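Long-range contact in Plm1 (Streptomyces sp. HK803, PDB 4HXY), which probably reduces the beta-keto group of a polyketide intermediate with NADPH, as the ketoreductase of the first module of phoslactomycin biosynthesis: residues 175-187 and 392-404. Numbering follows the deposited sequence.
Sequences TTPAPQTGTWTPK and LQAMEQAIMSDRA
Trp184 lies against one side of helix 388-400 and meets Met395, Glu396, Ile399 and Met400. Its CB sits near the Glu396 carboxylate, 3.9 Å from OE2. CG stands anti to the backbone N (chi1 -174°), which carries the indole in between Ile399 and Pro186. CD1 then meets Met400 SD near the ring plane, a Met-aromatic contact at the edge. NE1 has Ile399 CG2 at 3.5 Å over one face and gives a weak hydrogen bond to Asp316. Beyond it, Ile399 CD1 sits over the six-membered ring, 3.7 Å from its centroid and 10° off the normal, a CH-pi contact. Pro186 CD covers the opposite face. At the far end Trp184 CZ3 touches Met395 CE at 3.6 Å. The sulfur of Met395 stands obliquely to the ring.

The backbone N of Trp184 donates a nearly straight hydrogen bond to Glu396 OE2 (3.0 Å, 167°). The N-H approaches OE2 from above the carboxylate plane. Water 1 donates to Glu396 OE1 and to Thr181 OG1, bridging the segments. Thr181 OG1 in turn donates to Gly182 O and packs on Met400 CB. Earlier in the linker, Pro179 CB rests on Gln397 O at 3.4 Å, while Pro179 CG lies 3.8 Å from Ser401 OG.

Val207 of helix 198-210 also touches Trp184. The contact lays the linker between strands 167-175 and 189-193 across the C-terminal part of helix 388-400, in the Rossmann fold of a short-chain dehydrogenase/reductase-type ketoreductase.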
ATOM      1  N   THR A 175       3.302  -0.872 -17.560  1.00  8.37           N
ATOM      2  CA  THR A 175       4.262   0.209 -17.673  1.00  9.26           C
ATOM      3  C   THR A 175       3.569   1.564 -17.857  1.00  9.17           C
ATOM      4  O   THR A 175       2.451   1.661 -18.377  1.00  9.77           O
ATOM      5  CB  THR A 175       5.250   0.005 -18.844  1.00  9.91           C
ATOM      6  OG1 THR A 175       4.536   0.005 -20.081  1.00 10.98           O
ATOM      7  CG2 THR A 175       6.029  -1.308 -18.655  1.00 11.56           C
ATOM      8  N   THR A 176       4.216   2.611 -17.347  0.50  9.14           N
ATOM      9  CA  THR A 176       3.861   3.997 -17.685  0.50  9.22           C
ATOM     10  C   THR A 176       5.099   4.741 -18.138  0.50  9.02           C
ATOM     11  O   THR A 176       6.227   4.305 -17.894  0.50  7.97           O
ATOM     12  CB  THR A 176       3.331   4.834 -16.504  0.50  9.97           C
ATOM     13  OG1 THR A 176       4.299   4.840 -15.435  0.50  9.13           O
ATOM     14  CG2 THR A 176       2.001   4.355 -16.042  0.50  9.87           C
ATOM     15  N   PRO A 177       4.891   5.896 -18.782  1.00  9.07           N
ATOM     16  CA  PRO A 177       6.052   6.732 -19.058  1.00  9.39           C
ATOM     17  C   PRO A 177       6.643   7.304 -17.775  1.00  9.24           C
ATOM     18  O   PRO A 177       5.913   7.581 -16.821  1.00 11.02           O
ATOM     19  CB  PRO A 177       5.485   7.862 -19.921  1.00  9.40           C
ATOM     20  CG  PRO A 177       4.252   7.329 -20.516  1.00 10.10           C
ATOM     21  CD  PRO A 177       3.696   6.342 -19.525  1.00  9.85           C
ATOM     22  N   ALA A 178       7.948   7.492 -17.766  1.00 10.24           N
ATOM     23  CA  ALA A 178       8.632   8.201 -16.647  1.00 10.32           C
ATOM     24  C   ALA A 178       8.525   9.705 -16.868  1.00 11.91           C
ATOM     25  O   ALA A 178       8.811  10.195 -17.962  1.00 10.43           O
ATOM     26  CB  ALA A 178      10.076   7.781 -16.558  1.00 10.80           C
ATOM     27  N   PRO A 179       8.108  10.455 -15.832  1.00 12.63           N
ATOM     28  CA  PRO A 179       8.025  11.897 -15.915  1.00 13.36           C
ATOM     29  C   PRO A 179       9.372  12.534 -16.298  1.00 13.22           C
ATOM     30  O   PRO A 179      10.414  12.075 -15.884  1.00 14.03           O
ATOM     31  CB  PRO A 179       7.620  12.304 -14.484  1.00 13.27           C
ATOM     32  CG  PRO A 179       6.929  11.110 -13.958  1.00 14.72           C
ATOM     33  CD  PRO A 179       7.684   9.966 -14.506  1.00 13.10           C
ATOM     34  N   GLN A 180       9.318  13.582 -17.106  0.50 13.88           N
ATOM     35  CA  GLN A 180      10.513  14.341 -17.475  0.50 13.87           C
ATOM     36  C   GLN A 180      10.317  15.753 -16.938  0.50 13.89           C
ATOM     37  O   GLN A 180       9.561  16.531 -17.499  0.50 15.11           O
ATOM     38  CB  GLN A 180      10.712  14.309 -18.990  0.50 14.10           C
ATOM     39  CG  GLN A 180      10.993  12.904 -19.520  0.50 13.15           C
ATOM     40  CD  GLN A 180      11.145  12.835 -21.026  0.50 11.63           C
ATOM     41  OE1 GLN A 180      11.201  11.742 -21.600  0.50  9.71           O
ATOM     42  NE2 GLN A 180      11.245  13.997 -21.674  0.50 14.01           N
ATOM     43  N   THR A 181      11.013  16.069 -15.849  1.00 14.20           N
ATOM     44  CA  THR A 181      10.690  17.216 -14.986  1.00 13.56           C
ATOM     45  C   THR A 181      11.868  18.128 -14.701  1.00 13.85           C
ATOM     46  O   THR A 181      13.014  17.801 -15.012  1.00 14.16           O
ATOM     47  CB  THR A 181      10.183  16.742 -13.586  1.00 13.60           C
ATOM     48  OG1 THR A 181      11.286  16.255 -12.796  1.00 13.18           O
ATOM     49  CG2 THR A 181       9.103  15.662 -13.707  1.00 12.29           C
ATOM     50  N   GLY A 182      11.546  19.253 -14.062  1.00 14.06           N
ATOM     51  CA  GLY A 182      12.542  20.121 -13.456  1.00 14.23           C
ATOM     52  C   GLY A 182      13.055  19.545 -12.143  1.00 14.07           C
ATOM     53  O   GLY A 182      12.722  18.419 -11.754  1.00 13.99           O
ATOM     54  N   THR A 183      13.881  20.338 -11.473  1.00 12.98           N
ATOM     55  CA  THR A 183      14.573  19.946 -10.251  1.00 12.02           C
ATOM     56  C   THR A 183      13.680  20.134  -9.027  1.00 10.69           C
ATOM     57  O   THR A 183      13.023  21.146  -8.915  1.00 10.41           O
ATOM     58  CB  THR A 183      15.814  20.855 -10.090  1.00 12.31           C
ATOM     59  OG1 THR A 183      16.680  20.646 -11.217  1.00 15.19           O
ATOM     60  CG2 THR A 183      16.569  20.549  -8.807  1.00 12.90           C
ATOM     61  N   TRP A 184      13.674  19.171  -8.103  1.00  9.68           N
ATOM     62  CA  TRP A 184      12.945  19.311  -6.848  1.00  9.20           C
ATOM     63  C   TRP A 184      13.704  20.263  -5.923  1.00  9.21           C
ATOM     64  O   TRP A 184      14.856  20.004  -5.598  1.00  9.35           O
ATOM     65  CB  TRP A 184      12.768  17.939  -6.174  1.00  9.58           C
ATOM     66  CG  TRP A 184      11.898  17.981  -4.959  1.00 10.59           C
ATOM     67  CD1 TRP A 184      10.742  18.698  -4.787  1.00 12.56           C
ATOM     68  CD2 TRP A 184      12.120  17.278  -3.742  1.00 13.02           C
ATOM     69  NE1 TRP A 184      10.229  18.463  -3.520  1.00 13.71           N
ATOM     70  CE2 TRP A 184      11.056  17.588  -2.875  1.00 12.89           C
ATOM     71  CE3 TRP A 184      13.116  16.401  -3.307  1.00 14.42           C
ATOM     72  CZ2 TRP A 184      10.971  17.060  -1.584  1.00 15.63           C
ATOM     73  CZ3 TRP A 184      13.028  15.885  -2.011  1.00 15.81           C
ATOM     74  CH2 TRP A 184      11.970  16.220  -1.184  1.00 14.87           C
ATOM     75  N   THR A 185      13.049  21.348  -5.514  1.00  8.80           N
ATOM     76  CA  THR A 185      13.690  22.397  -4.699  1.00  8.73           C
ATOM     77  C   THR A 185      12.804  22.730  -3.508  1.00  8.72           C
ATOM     78  O   THR A 185      12.229  23.815  -3.423  1.00  9.36           O
ATOM     79  CB  THR A 185      13.991  23.656  -5.529  1.00  8.88           C
ATOM     80  OG1 THR A 185      12.783  24.153  -6.114  1.00  9.38           O
ATOM     81  CG2 THR A 185      15.027  23.379  -6.613  1.00 10.24           C
ATOM     82  N   PRO A 186      12.689  21.784  -2.558  1.00  8.12           N
ATOM     83  CA  PRO A 186      11.843  22.024  -1.400  1.00  8.49           C
ATOM     84  C   PRO A 186      12.340  23.185  -0.551  1.00  9.29           C
ATOM     85  O   PRO A 186      13.554  23.347  -0.369  1.00  9.77           O
ATOM     86  CB  PRO A 186      11.972  20.726  -0.599  1.00  8.73           C
ATOM     87  CG  PRO A 186      13.237  20.136  -1.021  1.00  7.86           C
ATOM     88  CD  PRO A 186      13.406  20.501  -2.453  1.00  9.44           C
ATOM     89  N   LYS A 187      11.403  23.954  -0.034  1.00 10.10           N
ATOM     90  CA  LYS A 187      11.698  25.209   0.679  1.00 11.61           C
ATOM     91  C   LYS A 187      11.256  25.152   2.128  1.00 11.44           C
ATOM     92  O   LYS A 187      10.414  24.317   2.520  1.00 12.20           O
ATOM     93  CB  LYS A 187      10.990  26.368  -0.037  1.00 12.70           C
ATOM     94  CG  LYS A 187      11.545  26.585  -1.448  1.00 16.06           C
ATOM     95  CD  LYS A 187      10.672  27.467  -2.285  1.00 19.47           C
ATOM     96  CE  LYS A 187      11.103  27.400  -3.733  1.00 22.94           C
ATOM     97  NZ  LYS A 187      10.850  26.077  -4.379  1.00 24.66           N
ATOM     98  N   LEU A 392      16.873   8.299  -6.355  1.00  8.47           N
ATOM     99  CA  LEU A 392      16.648   9.691  -5.998  1.00  8.13           C
ATOM    100  C   LEU A 392      16.173  10.509  -7.204  1.00  8.26           C
ATOM    101  O   LEU A 392      15.352  11.436  -7.055  1.00  8.77           O
ATOM    102  CB  LEU A 392      17.918  10.285  -5.368  1.00  8.28           C
ATOM    103  CG  LEU A 392      18.221   9.798  -3.951  1.00  8.39           C
ATOM    104  CD1 LEU A 392      19.637  10.233  -3.520  1.00 10.40           C
ATOM    105  CD2 LEU A 392      17.176  10.272  -2.942  1.00 11.24           C
ATOM    106  N   GLN A 393      16.688  10.206  -8.391  0.50  8.20           N
ATOM    107  CA  GLN A 393      16.227  10.891  -9.591  0.50  8.70           C
ATOM    108  C   GLN A 393      14.764  10.553  -9.845  0.50  8.30           C
ATOM    109  O   GLN A 393      13.954  11.440 -10.126  0.50  7.87           O
ATOM    110  CB  GLN A 393      17.070  10.538 -10.808  0.50  8.87           C
ATOM    111  CG  GLN A 393      16.559  11.173 -12.090  0.50 10.98           C
ATOM    112  CD  GLN A 393      16.740  12.671 -12.117  0.50 14.58           C
ATOM    113  OE1 GLN A 393      17.858  13.168 -12.289  0.50 18.13           O
ATOM    114  NE2 GLN A 393      15.641  13.407 -11.960  0.50 16.73           N
ATOM    115  N   ALA A 394      14.403   9.281  -9.684  1.00  7.96           N
ATOM    116  CA  ALA A 394      13.009   8.889  -9.870  1.00  7.31           C
ATOM    117  C   ALA A 394      12.106   9.533  -8.833  1.00  7.00           C
ATOM    118  O   ALA A 394      10.975   9.889  -9.131  1.00  7.45           O
ATOM    119  CB  ALA A 394      12.874   7.347  -9.843  1.00  7.79           C
ATOM    120  N   MET A 395      12.612   9.699  -7.606  1.00  6.84           N
ATOM    121  CA  MET A 395      11.866  10.416  -6.573  1.00  6.50           C
ATOM    122  C   MET A 395      11.523  11.844  -7.007  1.00  6.75           C
ATOM    123  O   MET A 395      10.383  12.267  -6.893  1.00  5.89           O
ATOM    124  CB  MET A 395      12.638  10.439  -5.260  1.00  6.95           C
ATOM    125  CG  MET A 395      11.886  11.158  -4.151  1.00  7.41           C
ATOM    126  SD  MET A 395      12.917  11.411  -2.696  1.00 11.83           S
ATOM    127  CE  MET A 395      14.014  12.696  -3.315  1.00 13.29           C
ATOM    128  N   GLU A 396      12.516  12.565  -7.506  1.00  7.24           N
ATOM    129  CA  GLU A 396      12.316  13.928  -8.018  1.00  8.03           C
ATOM    130  C   GLU A 396      11.284  13.949  -9.146  1.00  7.22           C
ATOM    131  O   GLU A 396      10.389  14.782  -9.165  1.00  8.45           O
ATOM    132  CB  GLU A 396      13.657  14.487  -8.503  1.00  8.97           C
ATOM    133  CG  GLU A 396      13.575  15.708  -9.359  1.00 13.13           C
ATOM    134  CD  GLU A 396      14.958  16.280  -9.682  1.00 17.85           C
ATOM    135  OE1 GLU A 396      15.444  16.088 -10.840  1.00 19.52           O
ATOM    136  OE2 GLU A 396      15.552  16.898  -8.759  1.00 17.29           O
ATOM    137  N   GLN A 397      11.395  12.994 -10.062  1.00  7.02           N
ATOM    138  CA  GLN A 397      10.458  12.878 -11.173  1.00  7.15           C
ATOM    139  C   GLN A 397       9.020  12.648 -10.686  1.00  7.19           C
ATOM    140  O   GLN A 397       8.083  13.244 -11.204  1.00  7.51           O
ATOM    141  CB  GLN A 397      10.882  11.746 -12.108  1.00  7.22           C
ATOM    142  CG  GLN A 397      12.128  12.019 -12.913  1.00  8.67           C
ATOM    143  CD  GLN A 397      12.580  10.793 -13.686  1.00 12.98           C
ATOM    144  OE1 GLN A 397      13.167   9.890 -13.126  1.00 14.31           O
ATOM    145  NE2 GLN A 397      12.249  10.741 -14.977  1.00 17.78           N
ATOM    146  N   ALA A 398       8.859  11.800  -9.670  1.00  7.15           N
ATOM    147  CA  ALA A 398       7.537  11.519  -9.135  1.00  7.01           C
ATOM    148  C   ALA A 398       6.911  12.743  -8.479  1.00  7.52           C
ATOM    149  O   ALA A 398       5.712  13.014  -8.625  1.00  7.64           O
ATOM    150  CB  ALA A 398       7.585  10.337  -8.157  1.00  6.80           C
ATOM    151  N   ILE A 399       7.734  13.492  -7.744  1.00  7.52           N
ATOM    152  CA  ILE A 399       7.279  14.670  -7.027  1.00  7.65           C
ATOM    153  C   ILE A 399       6.949  15.786  -8.000  1.00  8.16           C
ATOM    154  O   ILE A 399       5.926  16.460  -7.834  1.00  8.96           O
ATOM    155  CB  ILE A 399       8.343  15.147  -5.984  1.00  7.33           C
ATOM    156  CG1 ILE A 399       8.551  14.092  -4.908  1.00  7.55           C
ATOM    157  CG2 ILE A 399       7.940  16.518  -5.356  1.00  7.88           C
ATOM    158  CD1 ILE A 399       9.755  14.326  -4.025  1.00  6.19           C
ATOM    159  N   MET A 400       7.812  15.977  -9.004  1.00  9.27           N
ATOM    160  CA  MET A 400       7.746  17.140  -9.884  1.00 10.88           C
ATOM    161  C   MET A 400       6.865  16.903 -11.113  1.00 12.51           C
ATOM    162  O   MET A 400       6.728  17.788 -11.959  1.00 12.74           O
ATOM    163  CB  MET A 400       9.154  17.552 -10.319  1.00 10.78           C
ATOM    164  CG  MET A 400      10.040  18.075  -9.155  1.00 10.51           C
ATOM    165  SD  MET A 400       9.345  19.518  -8.340  1.00 14.13           S
ATOM    166  CE  MET A 400       9.606  20.819  -9.554  1.00 14.14           C
ATOM    167  N   SER A 401       6.284  15.716 -11.203  1.00 14.26           N
ATOM    168  CA  SER A 401       5.448  15.330 -12.346  1.00 16.83           C
ATOM    169  C   SER A 401       4.315  16.331 -12.602  1.00 19.38           C
ATOM    170  O   SER A 401       3.647  16.756 -11.669  1.00 18.87           O
ATOM    171  CB  SER A 401       4.865  13.934 -12.081  1.00 16.36           C
ATOM    172  OG  SER A 401       4.062  13.491 -13.160  1.00 18.83           O
ATOM    173  N   ASP A 402       4.105  16.696 -13.866  1.00 22.63           N
ATOM    174  CA  ASP A 402       3.064  17.681 -14.228  1.00 25.33           C
ATOM    175  C   ASP A 402       1.656  17.130 -14.032  1.00 26.17           C
ATOM    176  O   ASP A 402       0.693  17.900 -13.939  1.00 27.59           O
ATOM    177  CB  ASP A 402       3.230  18.235 -15.659  1.00 25.96           C
ATOM    178  CG  ASP A 402       3.453  17.158 -16.715  1.00 29.46           C
ATOM    179  OD1 ASP A 402       3.936  17.519 -17.829  1.00 32.90           O
ATOM    180  OD2 ASP A 402       3.160  15.966 -16.461  1.00 34.71           O
ATOM    181  N   ARG A 403       1.551  15.807 -13.963  1.00 26.34           N
ATOM    182  CA  ARG A 403       0.285  15.147 -13.706  1.00 26.86           C
ATOM    183  C   ARG A 403       0.339  14.233 -12.484  1.00 25.92           C
ATOM    184  O   ARG A 403       1.311  13.514 -12.250  1.00 25.99           O
ATOM    185  CB  ARG A 403      -0.152  14.363 -14.935  1.00 27.58           C
ATOM    186  CG  ARG A 403      -0.808  15.249 -15.991  1.00 30.09           C
ATOM    187  CD  ARG A 403      -1.094  14.476 -17.264  1.00 32.22           C
ATOM    188  NE  ARG A 403       0.135  13.997 -17.890  1.00 34.23           N
ATOM    189  CZ  ARG A 403       1.028  14.773 -18.510  1.00 35.71           C
ATOM    190  NH1 ARG A 403       0.842  16.094 -18.590  1.00 37.05           N
ATOM    191  NH2 ARG A 403       2.117  14.228 -19.064  1.00 35.39           N
ATOM    192  N   ALA A 404      -0.738  14.284 -11.715  1.00 25.17           N
ATOM    193  CA  ALA A 404      -0.896  13.486 -10.508  1.00 24.20           C
ATOM    194  C   ALA A 404      -0.973  12.012 -10.864  1.00 23.46           C
ATOM    195  O   ALA A 404      -1.563  11.646 -11.870  1.00 23.96           O
ATOM    196  CB  ALA A 404      -2.169  13.914  -9.778  1.00 24.57           C
TER
HETATM  197  O   HOH W   1      13.738  15.041 -12.788  1.00 30.96           O
HETATM  198  O   HOH W   2      15.849  17.893 -13.071  1.00 44.30           O
HETATM  199  O   HOH W   3       8.934  20.035 -13.455  1.00 30.86           O